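Local coordinates for protein putative glycyl-glycine endopeptidase lytM (Ruminococcus gnavus, PDB 3NYY) that probably acts as a metalloendopeptidase of the M23 family, a putative glycyl-glycine endopeptidase of the LytM type, at residues Gly138-Glu152 with Glu185-Met199. Numbering follows the deposited sequence. Where two conformers were deposited one is given.
Sequences GYYPVVSMTDGVVTE and EKGDPVKAGDLLGYM
The side chains of Asp147 and Lys191 run alongside each other in the same direction, where the loop 144-147 lies against the type II turn Lys191-Asp194. Asp147 OD1 accepts the N-H of Ala192 on its anti lone pair (2.9 Å, N-H...O angle 168°), while Lys191 NZ meets Asp147 OD2 from above the carboxylate plane at 3.2 Å, a salt bridge. Bends at chi2 and chi3 (-67° and -74°) turn the lysine chain back so that NZ comes to OD2. Hydrogen bonds from Gly193 N to Ser144 O (2.8 Å) and from Ser144 N to Asp194 O tie the turn to the other segment.

Toward Met199, Leu196 and Gly197 both face Val142, a classic beta bulge: Val142 O takes Leu196 N at 2.8 Å and Gly197 N only weakly. Next to the bulge the Tyr198 ring lies across Pro141 at an oblique angle, Tyr198 CE2 4.0 Å from Pro141 CB, and Leu195 CD1, over one face of that ring and offset toward its rim, also touches Pro141 CB. Met199, a selenomethionine, runs alongside Tyr140; its SE lies 4.7 Å from the Tyr140 ring centroid, obliquely placed, a Met-aromatic contact. Beyond the turn, Val150 CG2 packs on Val190 CG1 at 4.0 Å.

The pairing thus joins two sheets of the M23 domain: strand 195-198 lies between 141-143 and 180-181, whereas 148-153 pairs with both 189-190 and 162-166. Val142 and Leu196 pack on strand 172-178, Val150 and Val190 on Ile165 of strand 162-166, and Met199 on Leu217 of strand 216-225.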
loop_
_atom_site.group_PDB
_atom_site.type_symbol
_atom_site.label_atom_id
_atom_site.label_comp_id
_atom_site.label_asym_id
_atom_site.label_seq_id
_atom_site.Cartn_x
_atom_site.Cartn_y
_atom_site.Cartn_z
ATOM N N GLY A 138 -11.354 9.577 13.369
ATOM C CA GLY A 138 -11.266 10.380 14.587
ATOM C C GLY A 138 -10.409 9.800 15.695
ATOM O O GLY A 138 -10.581 10.174 16.865
ATOM N N TYR A 139 -9.522 8.881 15.348
ATOM C CA TYR A 139 -8.700 8.152 16.305
ATOM C C TYR A 139 -7.195 8.429 16.167
ATOM O O TYR A 139 -6.554 8.797 17.143
ATOM C CB TYR A 139 -8.977 6.653 16.207
ATOM C CG TYR A 139 -8.064 5.812 17.046
ATOM C CD1 TYR A 139 -8.245 5.692 18.424
ATOM C CD2 TYR A 139 -7.030 5.123 16.467
ATOM C CE1 TYR A 139 -7.384 4.912 19.199
ATOM C CE2 TYR A 139 -6.147 4.366 17.213
ATOM C CZ TYR A 139 -6.347 4.243 18.587
ATOM O OH TYR A 139 -5.461 3.464 19.295
ATOM N N TYR A 140 -6.650 8.253 14.963
ATOM C CA TYR A 140 -5.255 8.583 14.698
ATOM C C TYR A 140 -5.083 10.086 14.539
ATOM O O TYR A 140 -5.671 10.694 13.638
ATOM C CB TYR A 140 -4.746 7.922 13.406
ATOM C CG TYR A 140 -4.585 6.445 13.421
ATOM C CD1 TYR A 140 -5.679 5.620 13.156
ATOM C CD2 TYR A 140 -3.361 5.882 13.719
ATOM C CE1 TYR A 140 -5.537 4.242 13.163
ATOM C CE2 TYR A 140 -3.207 4.497 13.733
ATOM C CZ TYR A 140 -4.289 3.703 13.455
ATOM O OH TYR A 140 -4.082 2.320 13.473
ATOM N N PRO A 141 -4.264 10.731 15.395
ATOM C CA PRO A 141 -3.942 12.127 15.101
ATOM C C PRO A 141 -3.081 12.257 13.847
ATOM O O PRO A 141 -2.388 11.299 13.468
ATOM C CB PRO A 141 -3.149 12.597 16.325
ATOM C CG PRO A 141 -3.157 11.433 17.290
ATOM C CD PRO A 141 -3.535 10.227 16.566
ATOM N N VAL A 142 -3.166 13.422 13.221
ATOM C CA VAL A 142 -2.340 13.816 12.078
ATOM C C VAL A 142 -1.634 15.090 12.505
ATOM O O VAL A 142 -2.271 16.056 12.920
ATOM C CB VAL A 142 -3.192 14.004 10.818
ATOM C CG1 VAL A 142 -2.336 14.571 9.695
ATOM C CG2 VAL A 142 -3.856 12.631 10.407
ATOM N N VAL A 143 -0.294 15.056 12.451
ATOM C CA VAL A 143 0.542 16.170 12.813
ATOM C C VAL A 143 1.323 16.666 11.618
ATOM O O VAL A 143 1.559 15.945 10.636
ATOM C CB VAL A 143 1.509 15.816 13.948
ATOM C CG1 VAL A 143 0.732 15.371 15.177
ATOM C CG2 VAL A 143 2.552 14.775 13.511
ATOM N N SER A 144 1.718 17.924 11.678
ATOM C CA SER A 144 2.418 18.565 10.577
ATOM C C SER A 144 3.831 18.010 10.498
ATOM O O SER A 144 4.562 18.003 11.481
ATOM C CB SER A 144 2.526 20.068 10.792
ATOM O OG SER A 144 3.045 20.736 9.622
HETATM N N MSE A 145 4.225 17.603 9.318
HETATM C CA MSE A 145 5.576 17.072 9.120
HETATM C C MSE A 145 6.627 18.162 9.239
HETATM O O MSE A 145 7.782 17.869 9.519
HETATM C CB MSE A 145 5.658 16.395 7.752
HETATM C CG MSE A 145 4.792 15.118 7.652
HETATM SE SE MSE A 145 4.716 14.410 5.845
HETATM C CE MSE A 145 6.447 13.652 5.769
ATOM N N THR A 146 6.218 19.394 8.949
ATOM C CA THR A 146 7.106 20.555 8.803
ATOM C C THR A 146 6.600 21.756 9.590
ATOM O O THR A 146 5.431 21.829 9.967
ATOM C CB THR A 146 7.154 21.007 7.308
ATOM O OG1 THR A 146 5.887 21.586 6.938
ATOM C CG2 THR A 146 7.472 19.788 6.358
ATOM N N ASP A 147 7.478 22.727 9.807
ATOM C CA ASP A 147 7.021 24.033 10.183
ATOM C C ASP A 147 6.298 24.583 8.957
ATOM O O ASP A 147 6.453 24.072 7.836
ATOM C CB ASP A 147 8.210 24.945 10.474
ATOM C CG ASP A 147 8.925 24.640 11.768
ATOM O OD1 ASP A 147 8.510 23.798 12.570
ATOM O OD2 ASP A 147 9.949 25.337 12.001
ATOM N N GLY A 148 5.547 25.646 9.158
ATOM C CA GLY A 148 4.978 26.355 8.017
ATOM C C GLY A 148 3.807 27.216 8.355
ATOM O O GLY A 148 3.685 27.679 9.508
ATOM N N VAL A 149 2.989 27.502 7.343
ATOM C CA VAL A 149 1.813 28.375 7.490
ATOM C C VAL A 149 0.652 27.620 6.880
ATOM O O VAL A 149 0.824 26.955 5.860
ATOM C CB VAL A 149 2.006 29.732 6.767
ATOM C CG1 VAL A 149 0.748 30.551 6.854
ATOM C CG2 VAL A 149 3.264 30.478 7.354
ATOM N N VAL A 150 -0.510 27.686 7.516
ATOM C CA VAL A 150 -1.734 27.099 6.970
ATOM C C VAL A 150 -2.154 27.935 5.764
ATOM O O VAL A 150 -2.507 29.110 5.905
ATOM C CB VAL A 150 -2.905 27.059 7.989
ATOM C CG1 VAL A 150 -4.152 26.417 7.332
ATOM C CG2 VAL A 150 -2.484 26.302 9.264
ATOM N N THR A 151 -2.080 27.335 4.586
ATOM C CA THR A 151 -2.346 27.952 3.286
ATOM C C THR A 151 -3.752 27.703 2.772
ATOM O O THR A 151 -4.335 28.566 2.107
ATOM C CB THR A 151 -1.349 27.407 2.243
ATOM O OG1 THR A 151 -0.026 27.684 2.699
ATOM C CG2 THR A 151 -1.573 28.001 0.844
ATOM N N GLU A 152 -4.260 26.479 3.004
ATOM C CA GLU A 152 -5.631 26.147 2.648
ATOM C C GLU A 152 -6.244 25.314 3.753
ATOM O O GLU A 152 -5.545 24.527 4.426
ATOM C CB GLU A 152 -5.684 25.398 1.307
ATOM C CG GLU A 152 -5.406 26.299 0.103
ATOM C CD GLU A 152 -5.470 25.586 -1.234
ATOM O OE1 GLU A 152 -4.912 24.479 -1.349
ATOM O OE2 GLU A 152 -6.067 26.143 -2.183
ATOM N N GLU A 185 -6.584 28.187 11.519
ATOM C CA GLU A 185 -7.176 28.937 10.433
ATOM C C GLU A 185 -6.097 29.286 9.448
ATOM O O GLU A 185 -4.911 29.323 9.804
ATOM C CB GLU A 185 -7.764 30.253 10.924
ATOM C CG GLU A 185 -8.802 30.076 12.013
ATOM C CD GLU A 185 -9.706 31.286 12.138
ATOM O OE1 GLU A 185 -10.435 31.582 11.165
ATOM O OE2 GLU A 185 -9.681 31.936 13.201
ATOM N N LYS A 186 -6.511 29.522 8.208
ATOM C CA LYS A 186 -5.614 30.012 7.195
ATOM C C LYS A 186 -4.825 31.170 7.698
ATOM O O LYS A 186 -5.403 32.084 8.322
ATOM C CB LYS A 186 -6.361 30.442 5.930
ATOM C CG LYS A 186 -6.745 29.267 5.071
ATOM C CD LYS A 186 -7.800 29.619 4.022
ATOM C CE LYS A 186 -7.262 30.519 2.929
ATOM N NZ LYS A 186 -8.323 30.759 1.889
ATOM N N GLY A 187 -3.519 31.143 7.429
ATOM C CA GLY A 187 -2.600 32.194 7.887
ATOM C C GLY A 187 -1.881 31.894 9.189
ATOM O O GLY A 187 -0.896 32.551 9.499
ATOM N N ASP A 188 -2.360 30.922 9.964
ATOM C CA ASP A 188 -1.742 30.565 11.234
ATOM C C ASP A 188 -0.415 29.854 10.996
ATOM O O ASP A 188 -0.300 29.005 10.122
ATOM C CB ASP A 188 -2.635 29.643 12.057
ATOM C CG ASP A 188 -3.821 30.365 12.718
ATOM O OD1 ASP A 188 -3.877 31.627 12.688
ATOM O OD2 ASP A 188 -4.686 29.640 13.247
ATOM N N PRO A 189 0.593 30.187 11.790
ATOM C CA PRO A 189 1.845 29.480 11.763
ATOM C C PRO A 189 1.702 28.138 12.484
ATOM O O PRO A 189 0.974 28.051 13.465
ATOM C CB PRO A 189 2.781 30.434 12.534
ATOM C CG PRO A 189 1.878 31.071 13.557
ATOM C CD PRO A 189 0.573 31.265 12.820
ATOM N N VAL A 190 2.410 27.116 12.010
ATOM C CA VAL A 190 2.495 25.819 12.662
ATOM C C VAL A 190 3.981 25.431 12.820
ATOM O O VAL A 190 4.843 25.852 12.019
ATOM C CB VAL A 190 1.720 24.675 11.920
ATOM C CG1 VAL A 190 0.200 24.986 11.933
ATOM C CG2 VAL A 190 2.252 24.418 10.550
ATOM N N LYS A 191 4.257 24.653 13.860
ATOM C CA LYS A 191 5.530 24.006 14.055
ATOM C C LYS A 191 5.365 22.535 13.735
ATOM O O LYS A 191 4.297 21.917 13.958
ATOM C CB LYS A 191 6.045 24.179 15.497
ATOM C CG LYS A 191 6.404 25.623 15.865
ATOM C CD LYS A 191 7.597 26.146 15.120
ATOM C CE LYS A 191 8.892 25.540 15.643
ATOM N NZ LYS A 191 10.083 26.270 15.091
ATOM N N ALA A 192 6.439 21.937 13.200
ATOM C CA ALA A 192 6.449 20.489 12.960
ATOM C C ALA A 192 6.088 19.747 14.230
ATOM O O ALA A 192 6.569 20.085 15.332
ATOM C CB ALA A 192 7.821 20.068 12.445
ATOM N N GLY A 193 5.197 18.782 14.101
ATOM C CA GLY A 193 4.661 18.019 15.233
ATOM C C GLY A 193 3.344 18.527 15.789
ATOM O O GLY A 193 2.682 17.816 16.542
ATOM N N ASP A 194 2.943 19.735 15.397
ATOM C CA ASP A 194 1.643 20.287 15.829
ATOM C C ASP A 194 0.489 19.508 15.225
ATOM O O ASP A 194 0.530 19.149 14.062
ATOM C CB ASP A 194 1.459 21.749 15.435
ATOM C CG ASP A 194 2.313 22.717 16.240
ATOM O OD1 ASP A 194 2.943 22.310 17.228
ATOM O OD2 ASP A 194 2.334 23.905 15.861
ATOM N N LEU A 195 -0.565 19.345 16.014
ATOM C CA LEU A 195 -1.776 18.711 15.530
ATOM C C LEU A 195 -2.404 19.495 14.389
ATOM O O LEU A 195 -2.594 20.707 14.502
ATOM C CB LEU A 195 -2.761 18.593 16.683
ATOM C CG LEU A 195 -4.002 17.762 16.390
ATOM C CD1 LEU A 195 -3.710 16.246 16.232
ATOM C CD2 LEU A 195 -5.084 17.974 17.464
ATOM N N LEU A 196 -2.718 18.796 13.305
ATOM C CA LEU A 196 -3.515 19.348 12.208
ATOM C C LEU A 196 -4.969 18.861 12.225
ATOM O O LEU A 196 -5.848 19.561 11.705
ATOM C CB LEU A 196 -2.895 19.017 10.840
ATOM C CG LEU A 196 -1.499 19.584 10.575
ATOM C CD1 LEU A 196 -0.949 19.159 9.161
ATOM C CD2 LEU A 196 -1.446 21.135 10.810
ATOM N N GLY A 197 -5.233 17.670 12.776
ATOM C CA GLY A 197 -6.577 17.106 12.792
ATOM C C GLY A 197 -6.464 15.616 13.063
ATOM O O GLY A 197 -5.442 15.169 13.573
ATOM N N TYR A 198 -7.534 14.881 12.767
ATOM C CA TYR A 198 -7.574 13.435 12.975
ATOM C C TYR A 198 -7.889 12.758 11.695
ATOM O O TYR A 198 -8.724 13.229 10.898
ATOM C CB TYR A 198 -8.601 13.022 14.046
ATOM C CG TYR A 198 -8.145 13.500 15.411
ATOM C CD1 TYR A 198 -8.414 14.812 15.821
ATOM C CD2 TYR A 198 -7.418 12.672 16.248
ATOM C CE1 TYR A 198 -7.976 15.265 17.049
ATOM C CE2 TYR A 198 -6.974 13.133 17.480
ATOM C CZ TYR A 198 -7.245 14.412 17.867
ATOM O OH TYR A 198 -6.791 14.846 19.114
HETATM N N MSE A 199 -7.191 11.637 11.493
HETATM C CA MSE A 199 -7.320 10.823 10.281
HETATM C C MSE A 199 -8.779 10.390 10.108
HETATM O O MSE A 199 -9.421 9.945 11.074
HETATM C CB MSE A 199 -6.461 9.594 10.383
HETATM C CG MSE A 199 -6.354 8.817 9.101
HETATM SE SE MSE A 199 -5.515 7.091 9.324
HETATM C CE MSE A 199 -3.758 7.707 9.539
HETATM O O HOH W 1 -8.575 7.782 12.741
#